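Local coordinates for protein tumor necrosis factor receptor superfamily member 16 (Rattus norvegicus, PDB 4F42) that probably relays neurotrophin signals inside the cell through its death domain, as the intracellular part of the low-affinity neurotrophin receptor p75NTR, at residues A[2-5]-A[6-9]; A[8-11]-A[12-15]. All blocks are in the same frame, centred on the assembly; numbering follows the deposited sequence.

Interaction 1: residues A[2-5]-A[6-9]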
loop_
_atom_site.group_PDB
_atom_site.type_symbol
_atom_site.label_atom_id
_atom_site.label_comp_id
_atom_site.label_asym_id
_atom_site.label_seq_id
_atom_site.Cartn_x
_atom_site.Cartn_y
_atom_site.Cartn_z
ATOM N N GLY A 2 -11.966 -8.507 -4.936
ATOM C CA GLY A 2 -13.320 -8.397 -4.313
ATOM C C GLY A 2 -13.360 -7.475 -3.098
ATOM O O GLY A 2 -14.162 -6.518 -3.040
ATOM N N ASN A 3 -12.502 -7.759 -2.121
ATOM C CA ASN A 3 -12.509 -7.000 -0.881
ATOM C C ASN A 3 -11.727 -5.694 -0.992
ATOM O O ASN A 3 -10.574 -5.690 -1.422
ATOM C CB ASN A 3 -12.063 -7.851 0.334
ATOM C CG ASN A 3 -10.939 -8.856 0.011
ATOM O OD1 ASN A 3 -10.639 -9.154 -1.151
ATOM N ND2 ASN A 3 -10.329 -9.399 1.065
ATOM N N LEU A 4 -12.386 -4.590 -0.635
ATOM C CA LEU A 4 -11.739 -3.288 -0.536
ATOM C C LEU A 4 -10.642 -3.359 0.508
ATOM O O LEU A 4 -10.831 -3.953 1.572
ATOM C CB LEU A 4 -12.739 -2.197 -0.136
ATOM C CG LEU A 4 -13.819 -1.695 -1.099
ATOM C CD1 LEU A 4 -14.732 -0.710 -0.377
ATOM C CD2 LEU A 4 -13.238 -1.054 -2.361
ATOM N N TYR A 5 -9.497 -2.759 0.206
ATOM C CA TYR A 5 -8.421 -2.659 1.181
ATOM C C TYR A 5 -8.911 -2.005 2.485
ATOM O O TYR A 5 -8.665 -2.523 3.569
ATOM C CB TYR A 5 -7.209 -1.902 0.615
ATOM C CG TYR A 5 -6.129 -1.738 1.659
ATOM C CD1 TYR A 5 -5.205 -2.759 1.897
ATOM C CD2 TYR A 5 -6.066 -0.590 2.454
ATOM C CE1 TYR A 5 -4.236 -2.633 2.880
ATOM C CE2 TYR A 5 -5.098 -0.458 3.444
ATOM C CZ TYR A 5 -4.187 -1.477 3.649
ATOM O OH TYR A 5 -3.232 -1.348 4.632
ATOM N N SER A 6 -9.615 -0.881 2.359
ATOM C CA SER A 6 -10.083 -0.094 3.502
ATOM C C SER A 6 -10.985 -0.846 4.481
ATOM O O SER A 6 -11.167 -0.400 5.606
ATOM C CB SER A 6 -10.796 1.184 3.019
ATOM O OG SER A 6 -12.028 0.896 2.368
ATOM N N SER A 7 -11.545 -1.974 4.046
ATOM C CA SER A 7 -12.456 -2.787 4.860
ATOM C C SER A 7 -11.746 -3.824 5.715
ATOM O O SER A 7 -12.351 -4.400 6.619
ATOM C CB SER A 7 -13.474 -3.500 3.966
ATOM O OG SER A 7 -14.300 -2.560 3.303
ATOM N N LEU A 8 -10.476 -4.083 5.418
ATOM C CA LEU A 8 -9.682 -5.012 6.215
ATOM C C LEU A 8 -9.610 -4.562 7.673
ATOM O O LEU A 8 -9.643 -3.366 7.960
ATOM C CB LEU A 8 -8.275 -5.164 5.630
ATOM C CG LEU A 8 -8.162 -5.759 4.221
ATOM C CD1 LEU A 8 -6.735 -5.607 3.690
ATOM C CD2 LEU A 8 -8.619 -7.218 4.191
ATOM N N PRO A 9 -9.545 -5.519 8.608
ATOM C CA PRO A 9 -9.413 -5.102 10.002
ATOM C C PRO A 9 -8.088 -4.391 10.248
ATOM O O PRO A 9 -7.088 -4.714 9.609
ATOM C CB PRO A 9 -9.468 -6.423 10.782
ATOM C CG PRO A 9 -9.322 -7.505 9.779
ATOM C CD PRO A 9 -9.836 -6.955 8.487
#

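Interaction 2: residues A[8-11]-A[12-15]. With MNB (5-mercapto-2-nitro-benzoic acid), chain C; MNB (5-mercapto-2-nitro-benzoic acid), chain B.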
loop_
_atom_site.group_PDB
_atom_site.type_symbol
_atom_site.label_atom_id
_atom_site.label_comp_id
_atom_site.label_asym_id
_atom_site.label_seq_id
_atom_site.Cartn_x
_atom_site.Cartn_y
_atom_site.Cartn_z
ATOM N N LEU A 8 -10.476 -4.083 5.418
ATOM C CA LEU A 8 -9.682 -5.012 6.215
ATOM C C LEU A 8 -9.610 -4.562 7.673
ATOM O O LEU A 8 -9.643 -3.366 7.960
ATOM C CB LEU A 8 -8.275 -5.164 5.630
ATOM C CG LEU A 8 -8.162 -5.759 4.221
ATOM C CD1 LEU A 8 -6.735 -5.607 3.690
ATOM C CD2 LEU A 8 -8.619 -7.218 4.191
ATOM N N PRO A 9 -9.545 -5.519 8.608
ATOM C CA PRO A 9 -9.413 -5.102 10.002
ATOM C C PRO A 9 -8.088 -4.391 10.248
ATOM O O PRO A 9 -7.088 -4.714 9.609
ATOM C CB PRO A 9 -9.468 -6.423 10.782
ATOM C CG PRO A 9 -9.322 -7.505 9.779
ATOM C CD PRO A 9 -9.836 -6.955 8.487
ATOM N N LEU A 10 -8.081 -3.427 11.163
ATOM C CA LEU A 10 -6.860 -2.708 11.512
ATOM C C LEU A 10 -5.668 -3.655 11.671
ATOM O O LEU A 10 -4.546 -3.341 11.245
ATOM C CB LEU A 10 -7.077 -1.912 12.803
ATOM C CG LEU A 10 -5.967 -1.015 13.353
ATOM C CD1 LEU A 10 -5.764 0.243 12.502
ATOM C CD2 LEU A 10 -6.317 -0.647 14.780
ATOM N N THR A 11 -5.926 -4.816 12.273
ATOM C CA THR A 11 -4.877 -5.798 12.570
ATOM C C THR A 11 -4.142 -6.314 11.310
ATOM O O THR A 11 -2.908 -6.439 11.317
ATOM C CB THR A 11 -5.409 -6.957 13.468
ATOM O OG1 THR A 11 -4.314 -7.786 13.866
ATOM C CG2 THR A 11 -6.484 -7.808 12.753
ATOM N N LYS A 12 -4.901 -6.570 10.240
ATOM C CA LYS A 12 -4.342 -6.935 8.936
ATOM C C LYS A 12 -3.634 -5.750 8.287
ATOM O O LYS A 12 -2.526 -5.886 7.774
ATOM C CB LYS A 12 -5.430 -7.476 8.001
ATOM C CG LYS A 12 -5.844 -8.941 8.251
ATOM C CD LYS A 12 -7.053 -9.330 7.363
ATOM C CE LYS A 12 -7.713 -10.679 7.734
ATOM N NZ LYS A 12 -8.693 -11.140 6.682
ATOM N N ARG A 13 -4.268 -4.582 8.324
ATOM C CA ARG A 13 -3.685 -3.382 7.727
ATOM C C ARG A 13 -2.354 -2.969 8.357
ATOM O O ARG A 13 -1.453 -2.506 7.654
ATOM C CB ARG A 13 -4.687 -2.232 7.699
ATOM C CG ARG A 13 -5.786 -2.458 6.670
ATOM C CD ARG A 13 -6.641 -1.239 6.447
ATOM N NE ARG A 13 -7.562 -1.006 7.552
ATOM C CZ ARG A 13 -7.370 -0.115 8.520
ATOM N NH1 ARG A 13 -6.279 0.645 8.527
ATOM N NH2 ARG A 13 -8.277 0.012 9.485
ATOM N N GLU A 14 -2.212 -3.169 9.663
ATOM C CA GLU A 14 -0.931 -2.904 10.318
ATOM C C GLU A 14 0.185 -3.911 9.950
ATOM O O GLU A 14 1.365 -3.571 10.012
ATOM C CB GLU A 14 -1.100 -2.714 11.836
ATOM C CG GLU A 14 -1.812 -1.381 12.189
ATOM C CD GLU A 14 -1.832 -1.044 13.690
ATOM O OE1 GLU A 14 -1.739 0.160 14.035
ATOM O OE2 GLU A 14 -1.950 -1.978 14.522
ATOM N N GLU A 15 -0.184 -5.129 9.544
ATOM C CA GLU A 15 0.791 -6.074 8.983
ATOM C C GLU A 15 1.273 -5.575 7.614
ATOM O O GLU A 15 2.473 -5.482 7.358
ATOM C CB GLU A 15 0.202 -7.486 8.855
ATOM C CG GLU A 15 -0.031 -8.236 10.176
ATOM C CD GLU A 15 -1.025 -9.410 10.025
ATOM O OE1 GLU A 15 -1.095 -10.017 8.915
ATOM O OE2 GLU A 15 -1.738 -9.721 11.019
HETATM C C6 MNB C . -4.928 -12.784 2.245
HETATM C C1 MNB C . -5.209 -11.777 3.167
HETATM C C2 MNB C . -4.345 -10.548 3.190
HETATM C C3 MNB C . -3.297 -10.453 2.277
HETATM C C4 MNB C . -3.063 -11.485 1.382
HETATM C C5 MNB C . -3.859 -12.628 1.364
HETATM S S5 MNB C . -3.500 -13.834 0.229
HETATM C C10 MNB C . -6.357 -11.971 4.113
HETATM O O12 MNB C . -6.129 -12.583 5.174
HETATM O O11 MNB C . -7.498 -11.535 3.835
HETATM N N7 MNB C . -4.553 -9.473 4.076
HETATM O O9 MNB C . -3.699 -8.612 4.213
HETATM O O8 MNB C . -5.593 -9.362 4.706
HETATM C C6 MNB B . 4.553 3.302 11.588
HETATM C C1 MNB B . 4.453 1.926 11.410
HETATM C C2 MNB B . 3.101 1.266 11.436
HETATM C C3 MNB B . 1.989 2.085 11.641
HETATM C C4 MNB B . 2.148 3.459 11.814
HETATM C C5 MNB B . 3.408 4.063 11.787
HETATM S S5 MNB B . 3.552 5.742 12.023
HETATM C C10 MNB B . 5.733 1.179 11.198
HETATM O O12 MNB B . 6.084 0.322 12.035
HETATM O O11 MNB B . 6.425 1.452 10.193
HETATM N N7 MNB B . 2.907 -0.132 11.268
HETATM O O9 MNB B . 1.873 -0.689 11.646
HETATM O O8 MNB B . 3.769 -0.817 10.746
#

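Interaction 1: residues A[2-5]-A[6-9]
The Tyr5 ring and the isobutyl group of Leu8 meet at a slant, with CD1 of Leu8 3.7 Å from ring atom CD1 of Tyr5; the two side chains run at about a right angle to each other. The adjoining peptide N of Ser6 also lies obliquely to the ring. The other flat group, the amide of Asn3, makes a looser approach, with ND2 of Asn3 standing 4.2 Å from CD2 of Leu8. With CG anti to the backbone N (chi1 177°), the ring of Tyr5 is carried in among Val16, Leu53, Trp56 and Leu67 while CD1 of Leu8 stays in contact with it. The turn itself is a short 3-10 segment leading into helix 10-19 of the six-helix death-domain bundle, and two consecutive i to i+3 hydrogen bonds define it: Ser7 N to Leu4 O (3.2 Å) and Leu8 N to Tyr5 O (3.0 Å). CG of Leu8 also lies 3.3 Å from Tyr5 O, which therefore has aliphatic carbon beside it in addition to the N-H. Were the ring cut back to an alanine, CD1 of Leu8 would probably lose its aromatic partner and a gap would open toward Leu53, Trp56 and Leu67. On the more exposed flank, Leu4 packs its CB beside two hydroxyls, 3.8 Å from OG of Ser7 and 4.0 Å from OG of Ser6. Backbone hydrogen bonds between Asn3 and Leu64 and between Tyr5 and Ala62 tie the segment to the chain at the start of helix 64-73.

Interaction 2: residues A[8-11]-A[12-15]
Arg13 reaches back to Leu8 through its side chain, NE donating to the carbonyl O of Leu8 at 3.2 Å with a fairly straight N-H...O angle of 156°. The donor sits above the carbonyl plane, and the oxygen lies near the edge of the guanidinium, slightly tilted from its plane. A bend at chi3 (-75°) turns the guanidinium across the start of the helix, where CA of Leu10 lies over one face, offset toward the rim. CD1 of Leu10 makes a van der Waals contact with NH2 of Arg13, 3.9 Å away. Among backbone bonds, Pro9, the N-cap residue, offers its O to Arg13 N at 3.1 Å and, weakly, to Lys12 N; Glu14 N follows in the next helical step with a 2.8 Å bond to Leu10 O. Aliphatic contacts run alongside: CG of the Pro9 ring rests 3.8 Å from CD of Lys12, and CB of Leu8 lies 3.8 Å from CG of Arg13. The charged tips serve other partners. The extended Lys12 chain carries NZ to the carboxylate of one 5-mercapto-2-nitro-benzoic acid, 3.1 Å from O11, with a weaker bond to O12, while the nitro O8 of that molecule stands 3.7 Å from CD2 of Leu8. CB and CG of Glu14, with its backbone O, border the nitro O9 of the second molecule, while OE1 forms a salt bridge with Arg50. This first turn of helix 10-19 thus lies on the surface between two ligand pockets, one completed by helices 64-73 and 77-84, the other bordering helix 48-56, to which the Glu14-Arg50 pair joins it.

Interaction 1 and interaction 2 follow one another along the chain and share Leu8 and Pro9, with centres about 9 Å apart on the same side of the domain. The first is partly buried: an aromatic and a leucine turn toward the helical bundle while serines and an asparagine stay outside. The second is a surface contact, where charged side chains reach to a carbonyl, a ligand and a neighbouring helix. A 3-10 turn gives way here to the start of helix 10-19, and i to i+3 bonding to i to i+4. The two also touch directly, OH of Tyr5 packing 3.5 Å from CG of Arg13.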